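Glycosyl hydrolase family 88 (Pedobacter heparinus, PDB 3WIW) is an unsaturated glucuronyl hydrolase specific for heparin, probably removing the unsaturated glucuronyl residue from the fragments left by polysaccharide lyases. Local coordinates at residues E87-D91 against K92-A96; A310-A313 against S314-D318; Y345-P349 against G350-F354; N367-D371 against T372-Y376. One frame throughout, in Å; residues are numbered along the deposited sequence.

Interaction 1 (E87-D91 against K92-A96); sequences ELSGD and KNLAA
Between Asp91 and Lys92 the backbone passes from a short link into helix 92-103, and the carbonyl O of Asp91 accepts two weak bonds, from Leu94 N at 3.0 Å and Ala95 N at 3.4 Å. Asp91 is the N-cap. With CG anti to the backbone N (chi1 -174°), its carboxylate folds back over the helix start, where OD1 accepts from Asn93 N at 2.8 Å, on the anti side and 27° out of the carboxylate plane. A short acid suits this place, since its negative charge probably also interacts favourably with the positive end of the helix dipole. Asp91 OD2 accepts a hydrogen bond from a water 2.6 Å away, and that water accepts in turn from Asn93 ND2. With an alanine here, Asn93 N would probably be left without its capping acceptor and the water bridge lost. Ser89 OG accepts from Asp91 N at 3.0 Å, an ST turn, and is also bonded to Gly85 O; Gly90, with positive phi, suits the bend. Leu94 CD1 reaches Ser89 OG at 4.0 Å. The corner joins helices 77-89 and 92-103, Leu94 packing against Leu82 and Tyr86 of the first and against Leu43 of helix 30-49.

Interaction 2 (A310-A313 against S314-D318); sequences AVIA and SALLD
Helix 306-322, part of the alpha6/alpha6-barrel, runs unbroken through this contact, in which Ile312 and Leu316 pack one turn apart. CG2 of Ile312 meets CD1 of Leu316 at 3.7 Å, the two side chains lying alongside each other and pointing the same way. Ile312 CG2 stands anti to the backbone N, whereas Leu316 carries CG beside its own N (chi1 -70°), which brings CG within 3.3 Å of Ile312 O. That same oxygen accepts from Leu316 N at 2.8 Å. Ser314 N to Ala310 O, at 3.0 Å, is another regular i to i+4 bond. In the barrel this helix is covered on several sides: Ile312 and Leu316 face helices 265-279 and 327-340, while Val311 lies against Trp250, a predicted substrate-binding residue on helix 245-262. Branched aliphatic residues suit these buried helix-helix faces, and a serine in place of Leu316 would probably open a gap beside Ile312 CG2 and Phe332. The small methyl of Ala315 fits close against the turn before, CB lying 3.5 Å from Val311 O. The hydroxyl of Ser314 is bonded to Glu383 of helix 375-392, and Leu317 CG lies 3.3 Å from Ala313 O.

Interaction 3 (Y345-P349 against G350-F354); sequences YLAKP and GENQF
Glu351 and Lys348 stand side by side at the two ends of a type II beta turn, pointing the same way. Starting at the root of Glu351, CB lies 3.4 Å from Lys348 O, the oxygen that accepts the turn's closing bond from Glu351 N at 3.0 Å. CG continues past the same oxygen and comes near Pro349 O. Because CG is anti to the carbonyl carbon (chi1 -56°) and the chain then runs extended, CD is brought alongside the lysine, 3.9 Å from Lys348 CB. At the tip, OE1 lies over the aliphatic part of the lysine and accepts from two waters, each at 2.8 Å. One of these waters also accepts from Lys348 N, the other from Lys348 NZ. The opposite charges therefore meet through water: Lys348 NZ is 4.7 Å from Glu351 OE1, its direct salt bridge being with Asp343. Pro349, whose ring restricts phi, suits the second position of the turn; Gly350 suits the third, where a CB would clash with Pro349 O. Just outside the turn, at the flanking residues, the methyl CB of Ala347 fits against Asn352 CB at 3.4 Å, while the amide ND2 of Asn352, in the conformer described, is bonded to the carbonyls of Phe355 and Leu357. Charged Lys348 and Glu351 suit the solvent-facing surface of the loop, and small Ala347 the buried side. The loop connects helix 327-340 to strand 360-361 and lies against helix 30-49, where Gln42 bonds both Gly350 N and Glu351 O.

Interaction 4 (N367-D371 against T372-Y376); sequences NSEID and TPLNY
Glu369 OE2 is gripped by Arg57 in a salt bridge and by the hydroxyl of Ser58, while across the contact it rests 3.6 Å from Leu374 CD2. The other oxygen, OE1, accepts from a water at 2.8 Å, and this water lies 2.7 Å from Tyr376 OH, in the plane of the phenol ring at its edge. A long acid suits the place, because its extended chain reaches from the loop to Arg57 and Ser58 of strand 55-59 and, through the water, to Tyr376 at the start of helix 375-392. The Glu369 and Leu374 side chains cross at about a right angle, so that a methyl group of the leucine is presented to the carboxylate. Closer to the backbone, Thr372 CG2 packs on Glu369 O at 3.4 Å and Glu369 CB at 3.7 Å. This methyl sits between the backbone N and the carbonyl carbon of Thr372, while OG1 is anti to the N (chi1 167°) and donates to Pro373 O at 2.7 Å; OG1 is also bonded to Val59 N. A threonine thus serves both an apolar and a polar neighbour.

The segment includes a G1 beta bulge, Asp371 with Thr372 facing Ser360, before the chain enters helix 375-392 of the alpha6/alpha6-barrel. Leu374, at the N-cap position, lies about 5 Å, side chain to side chain, from Arg246, a predicted substrate-binding residue. Its CB stands 4.2 Å above the Tyr376 ring, over the centre of one face, and that ring also meets those of Trp73 and Phe77.

In the fold
Along the chain the four contacts follow in numerical order. Interaction 1 is a corner between two helices, its centre about 22 Å from the chain's centre; interaction 2 lies within one helix, about 10 Å from it. Interactions 3 and 4 flank strand 360-361, with centres 14 Å apart, and they alone touch, Asn352 OD1 packing on Pro373 CG at 3.7 Å in the conformers described. Interactions 1 and 3, both against helix 30-49, lie away from the predicted substrate-binding and catalytic residues. Helix 375-392, which packs on interactions 1 and 2 through Leu88 and Leu317, brings the loop of interaction 4 and the buried helix of interaction 2 together beside the predicted substrate-binding residues Arg246 and Trp250.

Interaction 1 (E87-D91 against K92-A96)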
# COMPACT_ATOMS: atom_id res chain seq x y z
N GLU A 87 16.43 -5.04 -4.78
CA GLU A 87 17.01 -3.70 -4.72
C GLU A 87 17.81 -3.46 -3.44
O GLU A 87 18.87 -2.84 -3.47
CB GLU A 87 15.93 -2.63 -4.87
CG GLU A 87 15.30 -2.62 -6.23
CD GLU A 87 14.38 -1.44 -6.38
OE1 GLU A 87 13.24 -1.52 -5.89
OE2 GLU A 87 14.81 -0.42 -6.97
N LEU A 88 17.33 -3.98 -2.31
CA LEU A 88 18.02 -3.80 -1.05
C LEU A 88 19.33 -4.57 -1.05
O LEU A 88 20.36 -4.06 -0.60
CB LEU A 88 17.13 -4.28 0.11
CG LEU A 88 15.94 -3.40 0.47
CD1 LEU A 88 14.92 -4.13 1.32
CD2 LEU A 88 16.39 -2.12 1.17
N SER A 89 19.31 -5.79 -1.57
CA SER A 89 20.40 -6.73 -1.33
C SER A 89 21.34 -6.92 -2.52
O SER A 89 22.47 -7.37 -2.33
CB SER A 89 19.83 -8.09 -0.98
OG SER A 89 19.19 -8.64 -2.12
N GLY A 90 20.88 -6.63 -3.73
CA GLY A 90 21.65 -6.94 -4.92
C GLY A 90 21.68 -8.41 -5.27
O GLY A 90 22.42 -8.83 -6.17
N ASP A 91 20.88 -9.20 -4.56
CA ASP A 91 20.89 -10.64 -4.74
C ASP A 91 20.24 -11.01 -6.07
O ASP A 91 19.02 -10.91 -6.21
CB ASP A 91 20.15 -11.30 -3.57
CG ASP A 91 20.23 -12.80 -3.59
OD1 ASP A 91 20.43 -13.39 -4.67
OD2 ASP A 91 20.09 -13.39 -2.50
N LYS A 92 21.05 -11.46 -7.02
CA LYS A 92 20.54 -11.80 -8.34
C LYS A 92 19.49 -12.90 -8.33
O LYS A 92 18.62 -12.94 -9.20
CB LYS A 92 21.69 -12.13 -9.29
CG LYS A 92 22.58 -10.94 -9.56
CD LYS A 92 21.80 -9.87 -10.31
CE LYS A 92 22.64 -8.62 -10.56
NZ LYS A 92 21.99 -7.73 -11.55
N ASN A 93 19.54 -13.78 -7.34
CA ASN A 93 18.51 -14.80 -7.27
C ASN A 93 17.12 -14.19 -7.02
O ASN A 93 16.11 -14.66 -7.57
CB ASN A 93 18.82 -15.83 -6.19
CG ASN A 93 17.71 -16.84 -6.04
OD1 ASN A 93 17.44 -17.62 -6.95
ND2 ASN A 93 17.03 -16.80 -4.91
N LEU A 94 17.07 -13.15 -6.19
CA LEU A 94 15.81 -12.47 -5.93
C LEU A 94 15.27 -11.77 -7.18
O LEU A 94 14.07 -11.73 -7.38
CB LEU A 94 15.91 -11.51 -4.75
CG LEU A 94 16.08 -12.15 -3.37
CD1 LEU A 94 15.99 -11.08 -2.30
CD2 LEU A 94 15.05 -13.26 -3.14
N ALA A 95 16.14 -11.26 -8.04
CA ALA A 95 15.69 -10.67 -9.30
C ALA A 95 15.10 -11.75 -10.23
O ALA A 95 14.09 -11.53 -10.90
CB ALA A 95 16.81 -9.92 -9.99
N ALA A 96 15.74 -12.91 -10.25
CA ALA A 96 15.25 -14.02 -11.07
C ALA A 96 13.88 -14.49 -10.55
O ALA A 96 12.97 -14.76 -11.34
CB ALA A 96 16.25 -15.17 -11.10
O HOH W 1 18.36 -15.32 -2.73

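Interaction 2 (A310-A313 against S314-D318)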
# COMPACT_ATOMS: atom_id res chain seq x y z
N ALA A 310 3.35 0.11 8.45
CA ALA A 310 4.34 0.06 7.37
C ALA A 310 4.02 1.11 6.30
O ALA A 310 4.93 1.78 5.79
CB ALA A 310 4.40 -1.33 6.78
N VAL A 311 2.74 1.24 5.93
CA VAL A 311 2.31 2.22 4.94
C VAL A 311 2.60 3.63 5.45
O VAL A 311 3.13 4.47 4.71
CB VAL A 311 0.82 2.02 4.58
CG1 VAL A 311 0.30 3.15 3.69
CG2 VAL A 311 0.60 0.65 3.91
N ILE A 312 2.29 3.88 6.73
CA ILE A 312 2.58 5.18 7.32
C ILE A 312 4.07 5.48 7.31
O ILE A 312 4.47 6.59 6.96
CB ILE A 312 1.99 5.29 8.75
CG1 ILE A 312 0.47 5.38 8.67
CG2 ILE A 312 2.57 6.49 9.48
CD1 ILE A 312 -0.23 5.03 9.98
N ALA A 313 4.91 4.51 7.72
CA ALA A 313 6.34 4.72 7.73
C ALA A 313 6.86 5.06 6.32
O ALA A 313 7.62 6.03 6.14
CB ALA A 313 7.07 3.52 8.29
N SER A 314 6.45 4.29 5.31
CA SER A 314 6.91 4.55 3.95
C SER A 314 6.50 5.95 3.51
O SER A 314 7.33 6.71 3.00
CB SER A 314 6.39 3.50 2.99
OG SER A 314 7.08 3.69 1.78
N ALA A 315 5.25 6.32 3.76
CA ALA A 315 4.76 7.63 3.36
C ALA A 315 5.51 8.75 4.09
O ALA A 315 5.88 9.75 3.45
CB ALA A 315 3.26 7.75 3.60
N LEU A 316 5.69 8.61 5.40
CA LEU A 316 6.36 9.66 6.17
C LEU A 316 7.80 9.87 5.73
O LEU A 316 8.31 11.00 5.76
CB LEU A 316 6.27 9.39 7.67
CG LEU A 316 4.89 9.54 8.31
CD1 LEU A 316 5.02 9.23 9.79
CD2 LEU A 316 4.34 10.95 8.12
N LEU A 317 8.46 8.80 5.30
CA LEU A 317 9.82 8.94 4.78
C LEU A 317 9.83 9.78 3.49
O LEU A 317 10.65 10.68 3.37
CB LEU A 317 10.45 7.57 4.55
CG LEU A 317 10.80 6.84 5.85
CD1 LEU A 317 11.05 5.35 5.58
CD2 LEU A 317 11.99 7.51 6.56
N ASP A 318 8.92 9.51 2.56
CA ASP A 318 8.84 10.38 1.39
C ASP A 318 8.40 11.79 1.78
O ASP A 318 8.92 12.76 1.25
CB ASP A 318 7.93 9.81 0.31
CG ASP A 318 8.70 9.02 -0.74
OD1 ASP A 318 9.85 8.57 -0.48
OD2 ASP A 318 8.14 8.83 -1.83

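Interaction 3 (Y345-P349 against G350-F354)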
# COMPACT_ATOMS: atom_id res chain seq x y z
N TYR A 345 7.58 -7.95 16.05
CA TYR A 345 6.99 -7.81 14.71
C TYR A 345 7.70 -8.51 13.57
O TYR A 345 7.08 -8.86 12.57
CB TYR A 345 6.77 -6.33 14.37
CG TYR A 345 5.61 -5.74 15.13
CD1 TYR A 345 4.32 -5.84 14.64
CD2 TYR A 345 5.80 -5.14 16.36
CE1 TYR A 345 3.24 -5.32 15.33
CE2 TYR A 345 4.72 -4.61 17.07
CZ TYR A 345 3.44 -4.73 16.56
OH TYR A 345 2.35 -4.23 17.23
N LEU A 346 9.01 -8.72 13.71
CA LEU A 346 9.80 -9.27 12.61
C LEU A 346 9.99 -10.76 12.81
O LEU A 346 10.57 -11.20 13.81
CB LEU A 346 11.16 -8.57 12.54
CG LEU A 346 12.10 -9.04 11.43
CD1 LEU A 346 11.59 -8.52 10.09
CD2 LEU A 346 13.49 -8.56 11.66
N ALA A 347 9.49 -11.56 11.87
CA ALA A 347 9.65 -13.01 11.95
C ALA A 347 11.11 -13.45 12.01
O ALA A 347 11.98 -12.84 11.39
CB ALA A 347 9.01 -13.64 10.73
N LYS A 348 11.37 -14.53 12.73
CA LYS A 348 12.70 -15.13 12.69
C LYS A 348 12.88 -15.88 11.39
O LYS A 348 11.90 -16.39 10.83
CB LYS A 348 12.86 -16.10 13.85
CG LYS A 348 12.82 -15.39 15.15
CD LYS A 348 12.77 -16.34 16.35
CE LYS A 348 12.54 -15.59 17.65
NZ LYS A 348 11.18 -14.95 17.74
N PRO A 349 14.12 -15.97 10.90
CA PRO A 349 14.37 -16.68 9.64
C PRO A 349 13.79 -18.08 9.67
O PRO A 349 13.99 -18.83 10.63
CB PRO A 349 15.90 -16.77 9.59
CG PRO A 349 16.36 -15.59 10.35
CD PRO A 349 15.35 -15.36 11.44
N GLY A 350 13.04 -18.41 8.63
CA GLY A 350 12.46 -19.73 8.50
C GLY A 350 11.10 -19.91 9.12
O GLY A 350 10.43 -20.92 8.87
N GLU A 351 10.66 -18.92 9.90
CA GLU A 351 9.35 -18.99 10.57
C GLU A 351 8.26 -18.19 9.88
O GLU A 351 8.50 -17.59 8.85
CB GLU A 351 9.51 -18.55 12.03
CG GLU A 351 10.58 -19.39 12.73
CD GLU A 351 10.62 -19.22 14.23
OE1 GLU A 351 9.86 -18.37 14.76
OE2 GLU A 351 11.40 -19.95 14.89
N ASN A 352 7.05 -18.20 10.44
CA ASN A 352 5.99 -17.31 9.96
C ASN A 352 5.58 -17.60 8.50
O ASN A 352 5.13 -16.70 7.79
CB ASN A 352 6.46 -15.85 10.11
CG ASN A 352 5.33 -14.83 10.16
OD1 ASN A 352 4.27 -15.09 10.73
ND2 ASN A 352 5.57 -13.65 9.59
N GLN A 353 5.74 -18.86 8.06
CA GLN A 353 5.45 -19.23 6.68
C GLN A 353 6.20 -18.35 5.67
O GLN A 353 5.75 -18.14 4.53
CB GLN A 353 3.94 -19.27 6.43
CG GLN A 353 3.20 -20.31 7.31
CD GLN A 353 3.40 -21.76 6.83
OE1 GLN A 353 4.42 -22.09 6.25
NE2 GLN A 353 2.40 -22.60 7.05
N PHE A 354 7.38 -17.89 6.09
CA PHE A 354 8.29 -17.07 5.29
C PHE A 354 7.82 -15.64 5.02
O PHE A 354 8.45 -14.91 4.25
CB PHE A 354 8.69 -17.77 3.98
CG PHE A 354 9.18 -19.18 4.16
CD1 PHE A 354 10.16 -19.48 5.11
CD2 PHE A 354 8.64 -20.22 3.40
CE1 PHE A 354 10.58 -20.80 5.28
CE2 PHE A 354 9.07 -21.52 3.56
CZ PHE A 354 10.04 -21.81 4.50
O HOH W 2 9.05 -15.82 14.10
O HOH W 3 9.62 -17.52 17.44

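Interaction 4 (N367-D371 against T372-Y376)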
# COMPACT_ATOMS: atom_id res chain seq x y z
N ASN A 367 -14.26 -10.98 10.89
CA ASN A 367 -13.48 -12.10 11.41
C ASN A 367 -12.51 -12.62 10.35
O ASN A 367 -12.36 -13.83 10.15
CB ASN A 367 -14.38 -13.23 11.91
CG ASN A 367 -13.62 -14.28 12.69
OD1 ASN A 367 -12.57 -13.97 13.28
ND2 ASN A 367 -14.10 -15.52 12.68
N SER A 368 -11.83 -11.70 9.67
CA SER A 368 -11.00 -12.06 8.54
C SER A 368 -9.59 -11.55 8.73
O SER A 368 -9.37 -10.34 8.89
CB SER A 368 -11.60 -11.47 7.26
OG SER A 368 -10.81 -11.82 6.14
N GLU A 369 -8.63 -12.47 8.70
CA GLU A 369 -7.21 -12.12 8.75
C GLU A 369 -6.88 -11.25 9.96
O GLU A 369 -6.24 -10.21 9.83
CB GLU A 369 -6.77 -11.48 7.42
CG GLU A 369 -6.82 -12.47 6.24
CD GLU A 369 -6.52 -11.87 4.88
OE1 GLU A 369 -6.98 -10.74 4.61
OE2 GLU A 369 -5.82 -12.51 4.06
N ILE A 370 -7.31 -11.69 11.13
CA ILE A 370 -7.02 -10.94 12.34
C ILE A 370 -5.71 -11.44 12.94
O ILE A 370 -5.61 -12.61 13.33
CB ILE A 370 -8.14 -11.06 13.39
CG1 ILE A 370 -9.48 -10.56 12.83
CG2 ILE A 370 -7.75 -10.28 14.65
CD1 ILE A 370 -10.67 -10.92 13.72
N ASP A 371 -4.73 -10.55 13.03
CA ASP A 371 -3.45 -10.83 13.70
C ASP A 371 -2.66 -11.90 12.94
O ASP A 371 -2.35 -12.96 13.47
CB ASP A 371 -3.60 -11.17 15.20
CG ASP A 371 -2.29 -11.11 15.93
OD1 ASP A 371 -1.30 -10.63 15.37
OD2 ASP A 371 -2.19 -11.56 17.08
N THR A 372 -2.34 -11.60 11.68
CA THR A 372 -1.66 -12.51 10.77
C THR A 372 -0.68 -11.69 9.95
O THR A 372 -0.90 -10.49 9.73
CB THR A 372 -2.68 -13.17 9.74
OG1 THR A 372 -1.97 -13.81 8.67
CG2 THR A 372 -3.56 -12.15 9.06
N PRO A 373 0.40 -12.31 9.48
CA PRO A 373 1.13 -11.65 8.40
C PRO A 373 0.24 -11.41 7.18
O PRO A 373 -0.72 -12.15 6.93
CB PRO A 373 2.19 -12.68 8.02
CG PRO A 373 1.58 -13.97 8.37
CD PRO A 373 0.88 -13.69 9.68
N LEU A 374 0.56 -10.36 6.43
CA LEU A 374 -0.11 -10.06 5.18
C LEU A 374 0.92 -9.61 4.17
O LEU A 374 1.85 -8.85 4.49
CB LEU A 374 -1.17 -8.98 5.40
CG LEU A 374 -2.59 -9.56 5.69
CD1 LEU A 374 -3.48 -8.53 6.36
CD2 LEU A 374 -3.19 -10.00 4.33
N ASN A 375 0.77 -10.09 2.94
CA ASN A 375 1.76 -9.79 1.92
C ASN A 375 1.99 -8.29 1.69
O ASN A 375 3.14 -7.87 1.50
CB ASN A 375 1.45 -10.56 0.62
CG ASN A 375 0.05 -10.29 0.05
OD1 ASN A 375 -0.66 -9.34 0.44
ND2 ASN A 375 -0.35 -11.13 -0.91
N TYR A 376 0.96 -7.47 1.81
CA TYR A 376 1.18 -6.03 1.61
C TYR A 376 1.87 -5.35 2.77
O TYR A 376 2.56 -4.35 2.56
CB TYR A 376 -0.09 -5.29 1.22
CG TYR A 376 -1.32 -5.55 2.08
CD1 TYR A 376 -1.58 -4.79 3.22
CD2 TYR A 376 -2.25 -6.52 1.71
CE1 TYR A 376 -2.72 -5.00 3.98
CE2 TYR A 376 -3.41 -6.75 2.46
CZ TYR A 376 -3.63 -5.98 3.60
OH TYR A 376 -4.77 -6.14 4.35
O HOH W 4 -6.41 -8.14 3.60